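Local atomic coordinates of peptide ABC transporter permease (Staphylococcus hominis, PDB entry 6EXS), a protein that belongs to the proton-coupled oligopeptide transporter family and probably carries thioalcohol-conjugated peptides, precursors of body odour, across the bacterial membrane. Residues A162-I167 with L334-P340; F298-Q304 with A375-Y379; K367-T372 with C412-G417. One frame throughout, in Å; residues are numbered along the deposited sequence.

Overall arrangement
The three contacts lie within one major facilitator fold and spread outward from the bound thioalcohol peptide C3H. Interactions 1 and 2 both touch this ligand; their centres are about 17 Å apart, and they touch where Asn-339 ND2 lies 3.2 Å from Gln-302 NE2, a packing contact. Interaction 3 is a layer further out: the side chain of Leu-413 stays about 12 Å from C3H. It shares helix 364-389 with interaction 2, their centres being about 12 Å apart, and Phe-298 packs on both of its segments, CD1 lying 3.5 Å from Gly-371 O and CB 3.8 Å from Leu-413 CD1. Interactions 1 and 3 do not touch; about 8 Å separates their nearest atoms.

Interaction 1: residues A162-I167 with L334-P340. With C3H (2-[[(2~{R})-2-azanyl-3-[(3~{S})-3-methyl-1-oxidanyl-hexan-3-yl]sulfanyl-propanoyl]amino]ethanoic acid), chain O.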
loop_
_atom_site.group_PDB
_atom_site.type_symbol
_atom_site.label_atom_id
_atom_site.label_comp_id
_atom_site.label_asym_id
_atom_site.label_seq_id
_atom_site.Cartn_x
_atom_site.Cartn_y
_atom_site.Cartn_z
ATOM N N ALA A 162 -5.285 -10.192 -3.084
ATOM C CA ALA A 162 -3.884 -10.319 -2.686
ATOM C C ALA A 162 -3.479 -11.769 -2.366
ATOM O O ALA A 162 -2.321 -12.116 -2.578
ATOM C CB ALA A 162 -3.590 -9.422 -1.498
ATOM N N LEU A 163 -4.412 -12.600 -1.848
ATOM C CA LEU A 163 -4.159 -14.001 -1.490
ATOM C C LEU A 163 -4.164 -14.944 -2.689
ATOM O O LEU A 163 -3.240 -15.741 -2.814
ATOM C CB LEU A 163 -5.137 -14.498 -0.386
ATOM C CG LEU A 163 -5.253 -16.017 -0.154
ATOM C CD1 LEU A 163 -3.950 -16.623 0.428
ATOM C CD2 LEU A 163 -6.439 -16.351 0.716
ATOM N N ILE A 164 -5.205 -14.870 -3.546
ATOM C CA ILE A 164 -5.416 -15.754 -4.703
ATOM C C ILE A 164 -4.440 -15.506 -5.887
ATOM O O ILE A 164 -3.945 -16.480 -6.466
ATOM C CB ILE A 164 -6.912 -15.701 -5.160
ATOM C CG1 ILE A 164 -7.867 -16.139 -4.009
ATOM C CG2 ILE A 164 -7.163 -16.565 -6.396
ATOM C CD1 ILE A 164 -9.357 -15.742 -4.175
ATOM N N SER A 165 -4.202 -14.233 -6.268
ATOM C CA SER A 165 -3.374 -13.896 -7.431
ATOM C C SER A 165 -1.930 -14.460 -7.404
ATOM O O SER A 165 -1.554 -15.003 -8.441
ATOM C CB SER A 165 -3.368 -12.399 -7.704
ATOM O OG SER A 165 -2.909 -11.632 -6.604
ATOM N N PRO A 166 -1.105 -14.408 -6.311
ATOM C CA PRO A 166 0.234 -15.029 -6.377
ATOM C C PRO A 166 0.160 -16.550 -6.594
ATOM O O PRO A 166 0.978 -17.095 -7.345
ATOM C CB PRO A 166 0.857 -14.668 -5.021
ATOM C CG PRO A 166 0.061 -13.486 -4.532
ATOM C CD PRO A 166 -1.326 -13.825 -4.972
ATOM N N ILE A 167 -0.864 -17.216 -5.996
ATOM C CA ILE A 167 -1.118 -18.655 -6.153
ATOM C C ILE A 167 -1.374 -18.979 -7.637
ATOM O O ILE A 167 -0.801 -19.949 -8.143
ATOM C CB ILE A 167 -2.247 -19.163 -5.200
ATOM C CG1 ILE A 167 -1.843 -19.000 -3.711
ATOM C CG2 ILE A 167 -2.655 -20.616 -5.496
ATOM C CD1 ILE A 167 -3.003 -19.172 -2.667
ATOM N N LEU A 334 4.481 -17.114 -3.783
ATOM C CA LEU A 334 3.574 -17.466 -2.681
ATOM C C LEU A 334 3.938 -16.799 -1.350
ATOM O O LEU A 334 3.093 -16.741 -0.462
ATOM C CB LEU A 334 3.431 -18.983 -2.524
ATOM C CG LEU A 334 2.266 -19.592 -3.286
ATOM C CD1 LEU A 334 2.659 -19.959 -4.686
ATOM C CD2 LEU A 334 1.749 -20.811 -2.577
ATOM N N PHE A 335 5.159 -16.240 -1.227
ATOM C CA PHE A 335 5.578 -15.466 -0.051
ATOM C C PHE A 335 4.656 -14.249 0.148
ATOM O O PHE A 335 4.506 -13.803 1.280
ATOM C CB PHE A 335 7.007 -14.936 -0.231
ATOM C CG PHE A 335 8.127 -15.900 0.057
ATOM C CD1 PHE A 335 8.180 -16.593 1.265
ATOM C CD2 PHE A 335 9.183 -16.047 -0.834
ATOM C CE1 PHE A 335 9.240 -17.458 1.546
ATOM C CE2 PHE A 335 10.249 -16.904 -0.545
ATOM C CZ PHE A 335 10.263 -17.612 0.635
ATOM N N GLN A 336 4.059 -13.715 -0.958
ATOM C CA GLN A 336 3.138 -12.556 -0.990
ATOM C C GLN A 336 1.720 -12.869 -0.479
ATOM O O GLN A 336 0.963 -11.938 -0.177
ATOM C CB GLN A 336 3.033 -11.970 -2.417
ATOM C CG GLN A 336 4.344 -11.541 -3.036
ATOM C CD GLN A 336 5.034 -10.549 -2.157
ATOM O OE1 GLN A 336 6.002 -10.878 -1.466
ATOM N NE2 GLN A 336 4.503 -9.330 -2.120
ATOM N N SER A 337 1.361 -14.164 -0.452
ATOM C CA SER A 337 0.072 -14.695 -0.027
ATOM C C SER A 337 0.007 -14.921 1.492
ATOM O O SER A 337 -1.103 -15.062 2.024
ATOM C CB SER A 337 -0.228 -16.007 -0.761
ATOM O OG SER A 337 -0.505 -15.811 -2.140
ATOM N N ILE A 338 1.180 -14.943 2.190
ATOM C CA ILE A 338 1.256 -15.207 3.636
ATOM C C ILE A 338 0.480 -14.155 4.464
ATOM O O ILE A 338 -0.427 -14.520 5.213
ATOM C CB ILE A 338 2.710 -15.419 4.160
ATOM C CG1 ILE A 338 3.409 -16.594 3.419
ATOM C CG2 ILE A 338 2.700 -15.660 5.692
ATOM C CD1 ILE A 338 4.886 -16.712 3.628
ATOM N N ASN A 339 0.856 -12.881 4.339
ATOM C CA ASN A 339 0.250 -11.744 5.029
ATOM C C ASN A 339 -1.284 -11.621 4.768
ATOM O O ASN A 339 -2.013 -11.569 5.755
ATOM C CB ASN A 339 1.018 -10.467 4.686
ATOM C CG ASN A 339 0.556 -9.215 5.341
ATOM O OD1 ASN A 339 -0.421 -8.625 4.909
ATOM N ND2 ASN A 339 1.323 -8.724 6.312
ATOM N N PRO A 340 -1.800 -11.637 3.501
ATOM C CA PRO A 340 -3.266 -11.588 3.307
ATOM C C PRO A 340 -4.022 -12.794 3.879
ATOM O O PRO A 340 -5.151 -12.616 4.338
ATOM C CB PRO A 340 -3.434 -11.481 1.789
ATOM C CG PRO A 340 -2.080 -11.179 1.246
ATOM C CD PRO A 340 -1.093 -11.703 2.204
HETATM O O2 C3H O . -3.127 -5.203 0.730
HETATM C C11 C3H O . -3.153 -5.975 1.620
HETATM O O3 C3H O . -3.694 -5.729 2.762
HETATM C C10 C3H O . -2.517 -7.334 1.599
HETATM N N1 C3H O . -1.368 -7.412 0.729
HETATM C C9 C3H O . -0.159 -7.076 1.148
HETATM O O1 C3H O . 0.079 -6.028 1.730
HETATM C C8 C3H O . 0.963 -8.032 0.912
HETATM N N C3H O . 0.556 -9.011 -0.087
HETATM C C7 C3H O . 2.200 -7.303 0.384
HETATM S S C3H O . 3.541 -6.973 1.559
HETATM C C3 C3H O . 4.359 -8.559 2.127
HETATM C C4 C3H O . 5.046 -9.135 0.916
HETATM C C5 C3H O . 3.266 -9.437 2.752
HETATM C C6 C3H O . 3.636 -10.862 3.095
HETATM O O C3H O . 2.879 -11.789 2.389
HETATM C C2 C3H O . 5.394 -8.280 3.214
HETATM C C1 C3H O . 5.112 -8.916 4.564
HETATM C C C3H O . 6.192 -8.596 5.561
HETATM O O HOH W 1 -0.272 -10.265 -2.423
#
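Ser-337 meets the backbone of Leu-163 where helix 147-174 packs against residues 334-340, which lead into helix 338-357, a helix pair of the major facilitator fold that lines the peptide pocket. Traced outward, the serine begins with CB, which lies 4.0 Å from Leu-163 CD1. Because OG stands anti to the carbonyl carbon (chi1 -70°), it is directed at the opposite helix and donates a hydrogen bond to Leu-163 O, 2.8 Å away. The C=O...donor angle is 136°, with the donor tilted moderately from the carbonyl plane. The same OG rests on the Pro-166 ring, 3.4 Å from CG, so a polar tip is held between a carbonyl and a proline.

Pro-166 also accounts for a kink: its nitrogen has no proton to give to the preceding turn. Ala-162 O instead accepts a bond from a water at 2.8 Å. This water donates as well to Gln-336 O, at 3.1 Å, and thus bridges the two backbones beside the pocket. Next along the interface, Ala-162 CB packs on Pro-340 CG, while at the other end of the segment Ile-167 CG1 crosses Leu-334 at about a right angle.

The irregular turn at 335-337 presents backbone groups to the ligand. Gln-336 O is shared between the water and the amine N of C3H, which donates to it at 3.0 Å. The pocket is further walled by Tyr-33 of helix 16-44, which touches Ala-162, and by Tyr-403 of helix 396-418, which touches Ile-338. The ligand hydroxyl O is gripped twice, giving its proton to Phe-335 O at 2.8 Å. It also accepts from Asn-339 N at 3.0 Å, a nearly straight bond with an N-H...acceptor angle of 163°.

Interaction 2: residues F298-Q304 with A375-Y379; sequences FWSIQEQ and AGLSY. With C3H (2-[[(2~{R})-2-azanyl-3-[(3~{S})-3-methyl-1-oxidanyl-hexan-3-yl]sulfanyl-propanoyl]amino]ethanoic acid), chain O.
Ile-301 is a knob set among Ala-375, Gly-376, Ser-378 and Tyr-379, a single knob-into-hole contact at the centre of the packing between helix 279-302 and helix 364-389 in this major facilitator fold. The short helical segments run in roughly the same direction, 35° apart, and their axes approach to 9.5 Å. With CG1 anti to the carbonyl carbon and CG2 anti to the backbone N, the two branches of the isoleucine reach different parts of the hole. CG2 lies over one face of the Tyr-379 ring in a CH-pi contact, 3.9 Å from the ring centroid and only 16° off the normal. On its other branch, CD1 comes to rest 3.9 Å from Gly-376 CA.

Beside this centre, the Phe-298 ring meets Ala-375 obliquely, CD1 lying 3.6 Å from CB. Helix 460-479 adds to the apolar surroundings, Ala-471 touching Ile-301.

The hole also has polar atoms: CG2 of Ile-301 rests 3.4 Å from Ala-375 O. To this carbonyl Ser-378 OG, turning back on its own helix, donates at 2.6 Å, which keeps the hydroxyl occupied beside the isoleucine methyl. Residues 298-304 also serve the pocket: Gln-302, whose CB points away from helix 364-389, packs its amide beside the C3H sulfur.

At the polar edge, Gln-304 and Tyr-379 cross at about a right angle. The tyrosine OH donates to Gln-304 OE1 at 2.8 Å, and OE1 sits at the ring's edge, near its plane. The donor stands 44° out of the amide's carbonyl plane, away from the usual lone-pair direction. Gln-304 is held from outside too: Asn-448 OD1 bonds its NE2, and Tyr-463 OH is a second partner of OE1.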
loop_
_atom_site.group_PDB
_atom_site.type_symbol
_atom_site.label_atom_id
_atom_site.label_comp_id
_atom_site.label_asym_id
_atom_site.label_seq_id
_atom_site.Cartn_x
_atom_site.Cartn_y
_atom_site.Cartn_z
ATOM N N PHE A 298 6.996 0.326 11.223
ATOM C CA PHE A 298 6.273 -0.922 10.949
ATOM C C PHE A 298 6.223 -1.224 9.447
ATOM O O PHE A 298 6.561 -2.342 9.045
ATOM C CB PHE A 298 4.842 -0.927 11.539
ATOM C CG PHE A 298 4.128 -2.194 11.133
ATOM C CD1 PHE A 298 4.302 -3.368 11.854
ATOM C CD2 PHE A 298 3.399 -2.251 9.949
ATOM C CE1 PHE A 298 3.734 -4.558 11.420
ATOM C CE2 PHE A 298 2.834 -3.445 9.519
ATOM C CZ PHE A 298 3.021 -4.589 10.247
ATOM N N TRP A 299 5.751 -0.246 8.626
ATOM C CA TRP A 299 5.628 -0.418 7.179
ATOM C C TRP A 299 6.967 -0.523 6.473
ATOM O O TRP A 299 7.015 -1.133 5.411
ATOM C CB TRP A 299 4.740 0.651 6.529
ATOM C CG TRP A 299 3.329 0.623 7.015
ATOM C CD1 TRP A 299 2.696 1.589 7.739
ATOM C CD2 TRP A 299 2.397 -0.458 6.886
ATOM N NE1 TRP A 299 1.416 1.192 8.042
ATOM C CE2 TRP A 299 1.203 -0.061 7.529
ATOM C CE3 TRP A 299 2.431 -1.702 6.232
ATOM C CZ2 TRP A 299 0.067 -0.878 7.572
ATOM C CZ3 TRP A 299 1.314 -2.514 6.276
ATOM C CH2 TRP A 299 0.149 -2.108 6.948
ATOM N N SER A 300 8.053 0.011 7.059
ATOM C CA SER A 300 9.390 -0.106 6.447
ATOM C C SER A 300 9.778 -1.586 6.375
ATOM O O SER A 300 10.077 -2.085 5.291
ATOM C CB SER A 300 10.427 0.707 7.224
ATOM O OG SER A 300 11.743 0.465 6.752
ATOM N N ILE A 301 9.665 -2.292 7.519
ATOM C CA ILE A 301 9.940 -3.717 7.654
ATOM C C ILE A 301 8.885 -4.536 6.913
ATOM O O ILE A 301 9.254 -5.386 6.102
ATOM C CB ILE A 301 10.138 -4.132 9.133
ATOM C CG1 ILE A 301 11.458 -3.508 9.678
ATOM C CG2 ILE A 301 10.150 -5.672 9.270
ATOM C CD1 ILE A 301 11.714 -3.667 11.167
ATOM N N GLN A 302 7.588 -4.243 7.132
ATOM C CA GLN A 302 6.495 -4.947 6.449
ATOM C C GLN A 302 6.569 -4.871 4.902
ATOM O O GLN A 302 6.474 -5.901 4.248
ATOM C CB GLN A 302 5.126 -4.469 6.962
ATOM C CG GLN A 302 3.972 -5.422 6.666
ATOM C CD GLN A 302 3.444 -5.333 5.252
ATOM O OE1 GLN A 302 3.506 -4.308 4.584
ATOM N NE2 GLN A 302 2.881 -6.412 4.771
ATOM N N GLU A 303 6.732 -3.674 4.321
ATOM C CA GLU A 303 6.790 -3.533 2.861
ATOM C C GLU A 303 8.070 -4.118 2.228
ATOM O O GLU A 303 8.163 -4.203 0.996
ATOM C CB GLU A 303 6.570 -2.083 2.430
ATOM C CG GLU A 303 5.163 -1.558 2.678
ATOM C CD GLU A 303 4.085 -1.990 1.703
ATOM O OE1 GLU A 303 4.355 -2.862 0.844
ATOM O OE2 GLU A 303 2.960 -1.450 1.804
ATOM N N GLN A 304 9.022 -4.574 3.065
ATOM C CA GLN A 304 10.249 -5.194 2.573
ATOM C C GLN A 304 10.076 -6.680 2.299
ATOM O O GLN A 304 10.969 -7.293 1.722
ATOM C CB GLN A 304 11.437 -4.922 3.494
ATOM C CG GLN A 304 12.194 -3.651 3.153
ATOM C CD GLN A 304 13.220 -3.334 4.213
ATOM O OE1 GLN A 304 14.043 -4.179 4.591
ATOM N NE2 GLN A 304 13.193 -2.107 4.721
ATOM N N ALA A 375 7.307 -6.302 14.298
ATOM C CA ALA A 375 7.952 -6.102 12.997
ATOM C C ALA A 375 9.493 -6.188 13.166
ATOM O O ALA A 375 10.148 -6.890 12.397
ATOM C CB ALA A 375 7.555 -4.769 12.405
ATOM N N GLY A 376 10.029 -5.554 14.219
ATOM C CA GLY A 376 11.455 -5.586 14.547
ATOM C C GLY A 376 11.953 -6.963 14.948
ATOM O O GLY A 376 13.057 -7.360 14.564
ATOM N N LEU A 377 11.128 -7.706 15.721
ATOM C CA LEU A 377 11.412 -9.079 16.176
ATOM C C LEU A 377 11.432 -10.085 15.016
ATOM O O LEU A 377 12.126 -11.097 15.107
ATOM C CB LEU A 377 10.432 -9.532 17.268
ATOM C CG LEU A 377 10.680 -8.944 18.654
ATOM C CD1 LEU A 377 9.393 -8.872 19.451
ATOM C CD2 LEU A 377 11.787 -9.700 19.411
ATOM N N SER A 378 10.691 -9.793 13.924
ATOM C CA SER A 378 10.637 -10.626 12.724
ATOM C C SER A 378 11.942 -10.501 11.916
ATOM O O SER A 378 12.352 -11.467 11.270
ATOM C CB SER A 378 9.405 -10.293 11.883
ATOM O OG SER A 378 9.557 -9.122 11.097
ATOM N N TYR A 379 12.599 -9.318 11.987
ATOM C CA TYR A 379 13.900 -9.045 11.353
ATOM C C TYR A 379 15.080 -9.551 12.214
ATOM O O TYR A 379 16.060 -10.033 11.654
ATOM C CB TYR A 379 14.043 -7.567 10.946
ATOM C CG TYR A 379 13.807 -7.325 9.467
ATOM C CD1 TYR A 379 12.922 -8.119 8.738
ATOM C CD2 TYR A 379 14.440 -6.273 8.804
ATOM C CE1 TYR A 379 12.702 -7.898 7.378
ATOM C CE2 TYR A 379 14.215 -6.033 7.447
ATOM C CZ TYR A 379 13.349 -6.854 6.738
ATOM O OH TYR A 379 13.131 -6.644 5.404
HETATM O O2 C3H O . -3.127 -5.203 0.730
HETATM C C11 C3H O . -3.153 -5.975 1.620
HETATM O O3 C3H O . -3.694 -5.729 2.762
HETATM C C10 C3H O . -2.517 -7.334 1.599
HETATM N N1 C3H O . -1.368 -7.412 0.729
HETATM C C9 C3H O . -0.159 -7.076 1.148
HETATM O O1 C3H O . 0.079 -6.028 1.730
HETATM C C8 C3H O . 0.963 -8.032 0.912
HETATM N N C3H O . 0.556 -9.011 -0.087
HETATM C C7 C3H O . 2.200 -7.303 0.384
HETATM S S C3H O . 3.541 -6.973 1.559
HETATM C C3 C3H O . 4.359 -8.559 2.127
HETATM C C4 C3H O . 5.046 -9.135 0.916
HETATM C C5 C3H O . 3.266 -9.437 2.752
HETATM C C6 C3H O . 3.636 -10.862 3.095
HETATM O O C3H O . 2.879 -11.789 2.389
HETATM C C2 C3H O . 5.394 -8.280 3.214
HETATM C C1 C3H O . 5.112 -8.916 4.564
HETATM C C C3H O . 6.192 -8.596 5.561
#

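Interaction 3: residues K367-T372 with C412-G417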
loop_
_atom_site.group_PDB
_atom_site.type_symbol
_atom_site.label_atom_id
_atom_site.label_comp_id
_atom_site.label_asym_id
_atom_site.label_seq_id
_atom_site.Cartn_x
_atom_site.Cartn_y
_atom_site.Cartn_z
ATOM N N LYS A 367 -0.818 -0.448 21.217
ATOM C CA LYS A 367 -1.119 -1.295 20.049
ATOM C C LYS A 367 -0.090 -1.115 18.933
ATOM O O LYS A 367 0.384 -2.112 18.382
ATOM C CB LYS A 367 -2.533 -1.027 19.513
ATOM C CG LYS A 367 -3.651 -1.633 20.347
ATOM C CD LYS A 367 -4.988 -1.457 19.655
ATOM C CE LYS A 367 -6.154 -1.914 20.485
ATOM N NZ LYS A 367 -7.420 -1.803 19.724
ATOM N N PHE A 368 0.273 0.157 18.629
ATOM C CA PHE A 368 1.287 0.537 17.635
ATOM C C PHE A 368 2.672 0.048 18.047
ATOM O O PHE A 368 3.418 -0.456 17.208
ATOM C CB PHE A 368 1.308 2.056 17.443
ATOM C CG PHE A 368 0.500 2.541 16.266
ATOM C CD1 PHE A 368 -0.887 2.407 16.249
ATOM C CD2 PHE A 368 1.117 3.172 15.194
ATOM C CE1 PHE A 368 -1.635 2.860 15.159
ATOM C CE2 PHE A 368 0.369 3.632 14.111
ATOM C CZ PHE A 368 -1.002 3.476 14.102
ATOM N N SER A 369 3.002 0.190 19.343
ATOM C CA SER A 369 4.260 -0.251 19.927
ATOM C C SER A 369 4.405 -1.773 19.823
ATOM O O SER A 369 5.469 -2.238 19.413
ATOM C CB SER A 369 4.374 0.219 21.374
ATOM O OG SER A 369 4.407 1.636 21.436
ATOM N N ILE A 370 3.317 -2.538 20.125
ATOM C CA ILE A 370 3.261 -4.000 20.028
ATOM C C ILE A 370 3.536 -4.436 18.579
ATOM O O ILE A 370 4.345 -5.342 18.357
ATOM C CB ILE A 370 1.916 -4.564 20.563
ATOM C CG1 ILE A 370 1.793 -4.373 22.081
ATOM C CG2 ILE A 370 1.739 -6.042 20.192
ATOM C CD1 ILE A 370 0.299 -4.346 22.606
ATOM N N GLY A 371 2.881 -3.765 17.627
ATOM C CA GLY A 371 3.019 -4.019 16.197
ATOM C C GLY A 371 4.422 -3.819 15.667
ATOM O O GLY A 371 4.948 -4.701 14.984
ATOM N N THR A 372 5.041 -2.660 15.997
ATOM C CA THR A 372 6.402 -2.272 15.588
ATOM C C THR A 372 7.467 -3.178 16.206
ATOM O O THR A 372 8.412 -3.549 15.509
ATOM C CB THR A 372 6.674 -0.798 15.902
ATOM O OG1 THR A 372 5.552 -0.028 15.492
ATOM C CG2 THR A 372 7.892 -0.283 15.201
ATOM N N CYS A 412 -2.287 -5.741 15.109
ATOM C CA CYS A 412 -2.261 -4.834 16.263
ATOM C C CYS A 412 -2.330 -3.382 15.821
ATOM O O CYS A 412 -2.963 -2.570 16.487
ATOM C CB CYS A 412 -1.010 -5.066 17.105
ATOM S SG CYS A 412 -0.783 -6.767 17.662
ATOM N N LEU A 413 -1.606 -3.057 14.741
ATOM C CA LEU A 413 -1.378 -1.724 14.199
ATOM C C LEU A 413 -2.445 -1.196 13.228
ATOM O O LEU A 413 -2.869 -0.051 13.388
ATOM C CB LEU A 413 0.008 -1.731 13.524
ATOM C CG LEU A 413 0.667 -0.395 13.266
ATOM C CD1 LEU A 413 2.005 -0.314 13.963
ATOM C CD2 LEU A 413 0.825 -0.162 11.787
ATOM N N SER A 414 -2.819 -1.988 12.196
ATOM C CA SER A 414 -3.754 -1.590 11.131
ATOM C C SER A 414 -5.160 -1.125 11.606
ATOM O O SER A 414 -5.536 -0.026 11.185
ATOM C CB SER A 414 -3.882 -2.673 10.065
ATOM O OG SER A 414 -3.177 -2.318 8.888
ATOM N N PRO A 415 -5.961 -1.863 12.442
ATOM C CA PRO A 415 -7.287 -1.329 12.841
ATOM C C PRO A 415 -7.191 -0.076 13.714
ATOM O O PRO A 415 -8.142 0.703 13.821
ATOM C CB PRO A 415 -7.930 -2.486 13.620
ATOM C CG PRO A 415 -7.091 -3.681 13.335
ATOM C CD PRO A 415 -5.717 -3.177 13.068
ATOM N N THR A 416 -6.009 0.101 14.322
ATOM C CA THR A 416 -5.603 1.172 15.225
ATOM C C THR A 416 -5.179 2.442 14.460
ATOM O O THR A 416 -5.443 3.545 14.937
ATOM C CB THR A 416 -4.515 0.625 16.163
ATOM O OG1 THR A 416 -4.871 -0.700 16.560
ATOM C CG2 THR A 416 -4.326 1.467 17.385
ATOM N N GLY A 417 -4.540 2.270 13.300
ATOM C CA GLY A 417 -4.098 3.366 12.441
ATOM C C GLY A 417 -5.233 4.042 11.699
ATOM O O GLY A 417 -5.248 5.270 11.574
#
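Cys-412 opens the contact by placing SG 3.6 Å from Ile-370 CG2, while its CB packs on Lys-367 O, 3.5 Å away. Here helix 396-418 runs roughly antiparallel to helix 364-389, at 144° between the N-to-C directions of the two segments. Their axes come within 8.2 Å, a close approach at which Gly-371 offers only backbone to the cysteine and leucine opposite.

Leu-413 covers the Phe-368 ring. Its CG, anti to the backbone N (chi1 -161°), is placed almost over the ring centre in a CH-pi contact, 4.0 Å from the centroid and 8° off the normal. From there CD1 reaches across the interface, 3.5 Å from Phe-368 O.

Past the kink at Pro-415, Thr-416 divides its two branches. CG2 touches both Lys-367 CB and Phe-368 CD1, whereas OG1 donates to Cys-412 O at 2.7 Å, the carbonyl that the backbone N of Thr-416 does not reach at the kink. The extended lysine chain passes obliquely over this threonine. Gly-417 closes the segment at the edge of the phenylalanine ring, its CA 3.5 Å from CZ.

The contact is plain helix packing of the transporter fold. Beyond it, Lys-367 NZ bonds Gln-361 OE1 and the lysine makes a cation-pi contact with Trp-354. Helix 279-302 touches Phe-368 through Leu-291 and Leu-294, and helix 460-479 lies against Ser-369 and Thr-372 through Thr-475.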